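Local coordinates for putative xylanase (Bacteroides fragilis, PDB 2P1G), which is of unknown function but belongs to an N-acetylmuramoyl-L-alanine amidase-like family and may hydrolyse glycosyl bonds, possibly in xylan breakdown, at residues D107-Y112 against G233-R238; Q117-S122 against K154-L159; I172-I177 against I194-K199. One frame throughout, in Å; residues are numbered along the deposited sequence.

How the contacts relate
Contacts 1 and 3 are built on the same antiparallel sheet; contact 2 is a small two-stranded pairing beside it, whose second segment runs on into the larger sheet at Leu159. Contact 1 is the buried one: a short helix, capped by an aspartate, is held to strand 231-238 by that aspartate's salt bridge with an arginine, a threonine hydroxyl and bonds to one strand carbonyl. Contacts 2 and 3 are partly buried. The former rests on backbone bonds with a glutamine over a tyrosine ring, the latter on a beta turn whose polar groups bond to a neighbouring strand. Contact 1 touches both others, through Ile234-Leu159 and the Arg238-Asp176 salt bridge; contacts 2 and 3 do not touch.

Contact 1 (D107-Y112 against G233-R238); sequences DVTAAY and GIRVLR
Asp107 pairs with Leu237 as an antiparallel, non-hydrogen-bonded bridge and at the same time N-caps helix 108-112, so the chain passes directly from the sheet edge into a helix set against strand 233-238 at 108°. The Asp107 side chain serves both elements. With CG anti to the backbone N (chi1 -173°), the carboxylate swings beside the carbonyl carbon, where OD1 takes the capping bond from Ala110 N at 2.9 Å and OD2 forms a salt bridge with Arg235 NH2 at 3.0 Å. OD2 lies in the guanidinium plane of Arg235, whereas NH2 approaches from above the carboxylate plane.

Arg235 can be followed along its length. Its CB lies 3.8 Å from Thr109 OG1; the chain bends at chi3; NE then donates to a water that also bonds Asp107 OD1 and Thr109 OG1, and CZ carries NH2 to the carboxylate. One water thus joins the cap, the threonine and the arginine.

Thr109 bonds the strand backbone twice. Its OG1 receives Val236 N at 2.8 Å in an almost straight bond (174°), and its own N donates at 3.2 Å to a lone pair of Val236 O. That same oxygen also accepts a weak bond from Val108 N, so one strand residue, Val236, holds the start of the helix through both its N and its O.

Val108 supplies the apolar part. Its CB meets Val236 CG1 at 3.7 Å, and Trp171 packs against it from outside the two segments. Arg238, whose NH2 forms a salt bridge with Asp176, is bent at chi3, which brings its flat end back over the valine: Val108 CG2 sits above the centre of the guanidinium, 3.8 Å from Arg238 CZ.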
# COMPACT_ATOMS: atom_id res chain seq x y z
N ASP A 107 -4.50 4.63 -11.97
CA ASP A 107 -5.42 5.01 -10.90
C ASP A 107 -6.84 4.82 -11.44
O ASP A 107 -7.42 5.70 -12.13
CB ASP A 107 -5.14 6.46 -10.45
CG ASP A 107 -5.93 6.87 -9.24
OD1 ASP A 107 -6.98 6.25 -9.00
OD2 ASP A 107 -5.48 7.80 -8.49
N VAL A 108 -7.40 3.65 -11.13
CA VAL A 108 -8.71 3.26 -11.64
C VAL A 108 -9.82 4.11 -11.00
O VAL A 108 -10.70 4.62 -11.69
CB VAL A 108 -8.99 1.76 -11.38
CG1 VAL A 108 -10.39 1.42 -11.86
CG2 VAL A 108 -7.93 0.87 -12.09
N THR A 109 -9.77 4.30 -9.69
CA THR A 109 -10.75 5.20 -9.06
C THR A 109 -10.72 6.63 -9.65
O THR A 109 -11.74 7.30 -9.70
CB THR A 109 -10.69 5.20 -7.52
OG1 THR A 109 -9.39 4.77 -7.06
CG2 THR A 109 -11.73 4.26 -6.94
N ALA A 110 -9.56 7.09 -10.09
CA ALA A 110 -9.47 8.40 -10.77
C ALA A 110 -10.26 8.43 -12.07
O ALA A 110 -10.80 9.47 -12.44
CB ALA A 110 -8.03 8.78 -11.03
N ALA A 111 -10.33 7.29 -12.74
CA ALA A 111 -11.03 7.18 -14.03
C ALA A 111 -12.55 7.04 -13.86
O ALA A 111 -13.32 7.43 -14.74
CB ALA A 111 -10.48 6.00 -14.81
N TYR A 112 -12.98 6.48 -12.74
CA TYR A 112 -14.38 6.09 -12.57
C TYR A 112 -15.18 6.89 -11.54
O TYR A 112 -16.37 7.15 -11.71
CB TYR A 112 -14.47 4.61 -12.20
CG TYR A 112 -14.30 3.67 -13.35
CD1 TYR A 112 -15.42 3.16 -14.04
CD2 TYR A 112 -13.05 3.29 -13.76
CE1 TYR A 112 -15.26 2.27 -15.12
CE2 TYR A 112 -12.88 2.41 -14.83
CZ TYR A 112 -13.99 1.90 -15.49
OH TYR A 112 -13.78 1.04 -16.53
N GLY A 233 -13.53 4.37 2.64
CA GLY A 233 -13.68 4.00 1.23
C GLY A 233 -12.45 3.31 0.72
O GLY A 233 -11.65 2.79 1.53
N ILE A 234 -12.30 3.25 -0.61
CA ILE A 234 -11.14 2.66 -1.20
C ILE A 234 -10.61 3.44 -2.39
O ILE A 234 -11.34 4.21 -3.03
CB ILE A 234 -11.40 1.19 -1.66
CG1 ILE A 234 -12.56 1.13 -2.65
CG2 ILE A 234 -11.65 0.26 -0.43
CD1 ILE A 234 -12.76 -0.31 -3.33
N ARG A 235 -9.32 3.26 -2.66
CA ARG A 235 -8.77 3.62 -3.95
C ARG A 235 -8.43 2.31 -4.66
O ARG A 235 -8.03 1.33 -4.01
CB ARG A 235 -7.51 4.48 -3.79
CG ARG A 235 -7.80 5.81 -3.03
CD ARG A 235 -6.51 6.66 -2.98
NE ARG A 235 -6.00 7.04 -4.30
CZ ARG A 235 -4.85 7.70 -4.47
NH1 ARG A 235 -4.13 8.01 -3.40
NH2 ARG A 235 -4.44 8.05 -5.68
N VAL A 236 -8.61 2.31 -5.97
CA VAL A 236 -8.40 1.10 -6.79
C VAL A 236 -7.31 1.42 -7.79
O VAL A 236 -7.42 2.40 -8.56
CB VAL A 236 -9.69 0.69 -7.55
CG1 VAL A 236 -9.44 -0.54 -8.47
CG2 VAL A 236 -10.84 0.44 -6.54
N LEU A 237 -6.24 0.62 -7.76
CA LEU A 237 -5.15 0.77 -8.71
C LEU A 237 -4.94 -0.52 -9.46
O LEU A 237 -5.29 -1.59 -8.95
CB LEU A 237 -3.85 1.12 -7.99
CG LEU A 237 -3.92 2.19 -6.89
CD1 LEU A 237 -2.58 2.27 -6.20
CD2 LEU A 237 -4.35 3.56 -7.46
N ARG A 238 -4.38 -0.42 -10.66
CA ARG A 238 -4.20 -1.60 -11.50
C ARG A 238 -2.84 -1.55 -12.19
O ARG A 238 -2.44 -0.50 -12.70
CB ARG A 238 -5.33 -1.64 -12.52
CG ARG A 238 -5.29 -2.77 -13.52
CD ARG A 238 -6.58 -2.75 -14.37
NE ARG A 238 -7.75 -2.84 -13.50
CZ ARG A 238 -8.97 -2.38 -13.77
NH1 ARG A 238 -9.25 -1.80 -14.94
NH2 ARG A 238 -9.93 -2.53 -12.86
O HOH W 1 -7.72 6.72 -6.46
O HOH W 2 -12.19 -1.25 -15.15

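Contact 2 (Q117-S122 against K154-L159); sequences QKLSLS and KEVHYL
Gln117, Leu119 and Lys154 have the most surface buried here, Gln117 by far. Its side chain bends at chi2 (-66°) and lies across the Tyr158 ring, with CG over the centre of one face, 3.5 Å from the ring centroid, in a CH-pi contact. Beyond CG the amide continues over the ring toward the phenol end, the two planes 33° apart, and Arg235 packs against Tyr158 from strand 231-238. The Gln117 backbone is bonded in both directions: its N donates to Val156 O at 2.9 Å and its O accepts from Val156 N at 3.0 Å.

Leu119 continues the pairing, its N bonding Lys154 O at 2.8 Å. The leucine CB and CG lie close to that same oxygen, while CD2 reaches Val156 CG2 at 3.9 Å, the two side chains crossing at about a right angle. Lys154 is covered chiefly along its backbone, and its aliphatic chain leads away from the other segment. Between these bonds Lys118 and Glu155 face one another, and the glutamate carboxylate is held by Lys116. A hydrogen-bonded pair followed by a non-hydrogen-bonded one marks a short two-stranded antiparallel sheet, strands 116-118 and 155-157, prolonged by the Leu119-Lys154 bond.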
# COMPACT_ATOMS: atom_id res chain seq x y z
N GLN A 117 -11.12 12.82 -1.84
CA GLN A 117 -10.68 13.17 -0.49
C GLN A 117 -9.48 14.10 -0.58
O GLN A 117 -8.67 13.97 -1.49
CB GLN A 117 -10.28 11.92 0.30
CG GLN A 117 -11.43 10.99 0.73
CD GLN A 117 -12.40 11.60 1.73
OE1 GLN A 117 -12.28 11.37 2.94
NE2 GLN A 117 -13.39 12.36 1.24
N LYS A 118 -9.38 15.03 0.36
CA LYS A 118 -8.24 15.94 0.43
C LYS A 118 -7.25 15.31 1.38
O LYS A 118 -7.63 14.86 2.47
CB LYS A 118 -8.69 17.29 0.99
CG LYS A 118 -7.62 18.36 0.98
CD LYS A 118 -8.14 19.69 1.60
CE LYS A 118 -8.90 20.55 0.56
NZ LYS A 118 -8.00 21.54 -0.15
N LEU A 119 -5.99 15.27 0.99
CA LEU A 119 -5.00 14.60 1.84
C LEU A 119 -4.63 15.49 3.00
O LEU A 119 -4.55 16.71 2.84
CB LEU A 119 -3.75 14.21 1.04
CG LEU A 119 -3.92 13.32 -0.20
CD1 LEU A 119 -2.57 13.12 -0.80
CD2 LEU A 119 -4.57 11.96 0.11
N SER A 120 -4.41 14.87 4.16
CA SER A 120 -3.92 15.59 5.33
C SER A 120 -3.02 14.63 6.08
O SER A 120 -3.50 13.79 6.85
CB SER A 120 -5.07 16.05 6.24
OG SER A 120 -4.55 16.88 7.29
N LEU A 121 -1.72 14.75 5.80
CA LEU A 121 -0.69 13.86 6.35
C LEU A 121 0.14 14.57 7.44
O LEU A 121 0.60 15.69 7.23
CB LEU A 121 0.24 13.41 5.23
CG LEU A 121 -0.44 12.85 3.97
CD1 LEU A 121 0.58 12.58 2.91
CD2 LEU A 121 -1.22 11.60 4.33
N SER A 122 0.33 13.91 8.58
CA SER A 122 1.07 14.50 9.69
C SER A 122 1.42 13.51 10.78
O SER A 122 2.09 13.87 11.74
CB SER A 122 0.31 15.69 10.31
OG SER A 122 -0.98 15.32 10.80
N LYS A 154 -3.72 18.26 -1.32
CA LYS A 154 -3.94 17.73 -2.67
C LYS A 154 -5.12 16.77 -2.65
O LYS A 154 -5.38 16.12 -1.63
CB LYS A 154 -2.72 16.98 -3.19
CG LYS A 154 -1.39 17.73 -3.13
CD LYS A 154 -1.23 18.73 -4.24
CE LYS A 154 0.18 19.34 -4.18
NZ LYS A 154 0.61 19.88 -5.50
N GLU A 155 -5.83 16.67 -3.77
CA GLU A 155 -6.99 15.78 -3.79
C GLU A 155 -6.66 14.48 -4.48
O GLU A 155 -5.85 14.45 -5.41
CB GLU A 155 -8.16 16.44 -4.51
CG GLU A 155 -7.98 16.48 -6.00
CD GLU A 155 -9.22 16.91 -6.72
OE1 GLU A 155 -10.01 17.69 -6.12
OE2 GLU A 155 -9.40 16.47 -7.88
N VAL A 156 -7.30 13.40 -4.04
CA VAL A 156 -7.26 12.14 -4.78
C VAL A 156 -8.71 11.65 -5.00
O VAL A 156 -9.60 12.01 -4.23
CB VAL A 156 -6.40 11.05 -4.07
CG1 VAL A 156 -4.89 11.51 -3.97
CG2 VAL A 156 -6.95 10.71 -2.70
N HIS A 157 -8.93 10.84 -6.02
CA HIS A 157 -10.26 10.21 -6.20
C HIS A 157 -10.39 8.99 -5.31
O HIS A 157 -9.40 8.30 -5.08
CB HIS A 157 -10.44 9.76 -7.65
CG HIS A 157 -10.55 10.89 -8.64
ND1 HIS A 157 -11.75 11.21 -9.25
CD2 HIS A 157 -9.62 11.72 -9.16
CE1 HIS A 157 -11.54 12.21 -10.10
NE2 HIS A 157 -10.26 12.52 -10.07
N TYR A 158 -11.59 8.72 -4.80
CA TYR A 158 -11.80 7.46 -4.06
C TYR A 158 -13.23 7.03 -4.23
O TYR A 158 -14.05 7.79 -4.73
CB TYR A 158 -11.43 7.59 -2.56
CG TYR A 158 -12.53 8.18 -1.67
CD1 TYR A 158 -12.96 7.52 -0.51
CD2 TYR A 158 -13.14 9.41 -1.98
CE1 TYR A 158 -13.98 8.05 0.30
CE2 TYR A 158 -14.15 9.94 -1.17
CZ TYR A 158 -14.56 9.25 -0.05
OH TYR A 158 -15.56 9.80 0.74
N LEU A 159 -13.53 5.80 -3.82
CA LEU A 159 -14.89 5.33 -3.79
C LEU A 159 -15.35 5.26 -2.34
O LEU A 159 -14.80 4.48 -1.59
CB LEU A 159 -15.00 3.91 -4.37
CG LEU A 159 -16.43 3.37 -4.53
CD1 LEU A 159 -17.20 4.08 -5.68
CD2 LEU A 159 -16.37 1.87 -4.78

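Contact 3 (I172-I177 against I194-K199); sequences IKNGDI and IAIYIK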
# COMPACT_ATOMS: atom_id res chain seq x y z
N ILE A 172 -13.96 -3.08 -10.85
CA ILE A 172 -12.94 -3.54 -9.93
C ILE A 172 -12.72 -5.00 -10.26
O ILE A 172 -13.66 -5.81 -10.23
CB ILE A 172 -13.36 -3.38 -8.45
CG1 ILE A 172 -13.67 -1.90 -8.16
CG2 ILE A 172 -12.29 -3.95 -7.51
CD1 ILE A 172 -14.36 -1.67 -6.80
N LYS A 173 -11.48 -5.33 -10.58
CA LYS A 173 -11.14 -6.64 -11.13
C LYS A 173 -10.18 -7.38 -10.23
O LYS A 173 -9.37 -6.77 -9.51
CB LYS A 173 -10.49 -6.44 -12.51
CG LYS A 173 -11.43 -5.76 -13.53
CD LYS A 173 -10.74 -5.56 -14.88
CE LYS A 173 -11.62 -4.77 -15.85
NZ LYS A 173 -10.94 -4.65 -17.19
N ASN A 174 -10.22 -8.71 -10.30
CA ASN A 174 -9.17 -9.54 -9.71
C ASN A 174 -7.77 -8.96 -9.95
O ASN A 174 -7.43 -8.66 -11.07
CB ASN A 174 -9.17 -10.94 -10.35
CG ASN A 174 -10.15 -11.90 -9.68
OD1 ASN A 174 -10.65 -11.64 -8.61
ND2 ASN A 174 -10.38 -13.05 -10.32
N GLY A 175 -6.97 -8.86 -8.90
CA GLY A 175 -5.59 -8.40 -9.07
C GLY A 175 -5.38 -6.91 -8.91
O GLY A 175 -4.22 -6.45 -8.84
N ASP A 176 -6.46 -6.14 -8.84
CA ASP A 176 -6.31 -4.70 -8.58
C ASP A 176 -5.77 -4.53 -7.16
O ASP A 176 -6.05 -5.35 -6.28
CB ASP A 176 -7.63 -3.95 -8.69
CG ASP A 176 -8.13 -3.83 -10.13
OD1 ASP A 176 -7.38 -4.19 -11.08
OD2 ASP A 176 -9.29 -3.37 -10.30
N ILE A 177 -5.00 -3.48 -6.95
CA ILE A 177 -4.56 -3.14 -5.61
C ILE A 177 -5.63 -2.27 -5.00
O ILE A 177 -6.13 -1.32 -5.64
CB ILE A 177 -3.19 -2.41 -5.66
CG1 ILE A 177 -2.11 -3.40 -6.13
CG2 ILE A 177 -2.84 -1.81 -4.30
CD1 ILE A 177 -0.85 -2.74 -6.62
N ILE A 194 -4.94 -6.92 -2.17
CA ILE A 194 -5.21 -7.21 -3.57
C ILE A 194 -6.64 -7.75 -3.69
O ILE A 194 -7.05 -8.64 -2.91
CB ILE A 194 -4.19 -8.25 -4.10
CG1 ILE A 194 -2.75 -7.71 -3.98
CG2 ILE A 194 -4.52 -8.62 -5.57
CD1 ILE A 194 -1.69 -8.79 -4.13
N ALA A 195 -7.38 -7.23 -4.67
CA ALA A 195 -8.76 -7.66 -4.92
C ALA A 195 -8.80 -9.10 -5.41
O ALA A 195 -8.00 -9.51 -6.25
CB ALA A 195 -9.44 -6.75 -5.92
N ILE A 196 -9.76 -9.85 -4.87
CA ILE A 196 -9.97 -11.23 -5.31
C ILE A 196 -11.44 -11.53 -5.12
O ILE A 196 -11.99 -11.29 -4.05
CB ILE A 196 -9.05 -12.27 -4.61
CG1 ILE A 196 -9.33 -13.69 -5.17
CG2 ILE A 196 -9.20 -12.27 -3.08
CD1 ILE A 196 -8.36 -14.73 -4.67
N TYR A 197 -12.07 -12.01 -6.19
CA TYR A 197 -13.46 -12.41 -6.13
C TYR A 197 -13.55 -13.88 -5.75
O TYR A 197 -12.89 -14.73 -6.37
CB TYR A 197 -14.15 -12.14 -7.48
CG TYR A 197 -14.50 -10.69 -7.71
CD1 TYR A 197 -15.74 -10.18 -7.31
CD2 TYR A 197 -13.58 -9.83 -8.27
CE1 TYR A 197 -16.07 -8.82 -7.53
CE2 TYR A 197 -13.88 -8.49 -8.48
CZ TYR A 197 -15.10 -7.99 -8.09
OH TYR A 197 -15.38 -6.67 -8.32
N ILE A 198 -14.31 -14.14 -4.69
CA ILE A 198 -14.48 -15.47 -4.09
C ILE A 198 -15.98 -15.61 -3.89
O ILE A 198 -16.59 -14.76 -3.25
CB ILE A 198 -13.82 -15.58 -2.66
CG1 ILE A 198 -12.30 -15.34 -2.70
CG2 ILE A 198 -14.11 -16.96 -2.00
CD1 ILE A 198 -11.53 -16.30 -3.62
N LYS A 199 -16.58 -16.68 -4.44
CA LYS A 199 -18.04 -16.89 -4.33
C LYS A 199 -18.86 -15.68 -4.79
O LYS A 199 -19.92 -15.37 -4.24
CB LYS A 199 -18.42 -17.27 -2.88
CG LYS A 199 -17.85 -18.60 -2.39
CD LYS A 199 -18.00 -18.73 -0.84
CE LYS A 199 -19.43 -19.04 -0.41
NZ LYS A 199 -19.64 -18.87 1.08
O HOH W 3 -12.21 -14.97 -9.10
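A type II turn from Lys173 to Asp176, closed by Asp176 N bonding Lys173 O (3.1 Å), brings the backbone of 172-177 against strand 194-198, with Gly175 N donating to Ala195 O (2.9 Å) and Ala195 N to Asp176 O (2.8 Å), before Ile177 pairs with Ile194 without hydrogen bonds. Gly175, third in the turn, has a positive phi of 92°, and its CA lies 3.7 Å from Ile194 CG2.

Asn174 takes the place of a backbone partner. Its OD1 accepts from Tyr197 N at 2.8 Å in the plane of the amide carbonyl, and ND2 donates to a water that in turn donates to Tyr197 O. The same OD1 lies at the edge of the tyrosine ring, in its plane. Tyr197 CG stands beside its backbone N (chi1 -77°), which carries the ring past the start of the turn, where its OH donates to Ile172 O at 2.7 Å from above the carbonyl plane. Ala195 CB packs 3.6 Å from Lys173 O and 4.3 Å from Ile172 CG2. Asp176 OD2 accepts from Lys173 N, bracing the turn, and its negative charge is probably stabilised by Arg238. Two backbone bonds and Asn174 OD1 thus tie the turn to the strand, with Tyr197 OH holding the chain just before it.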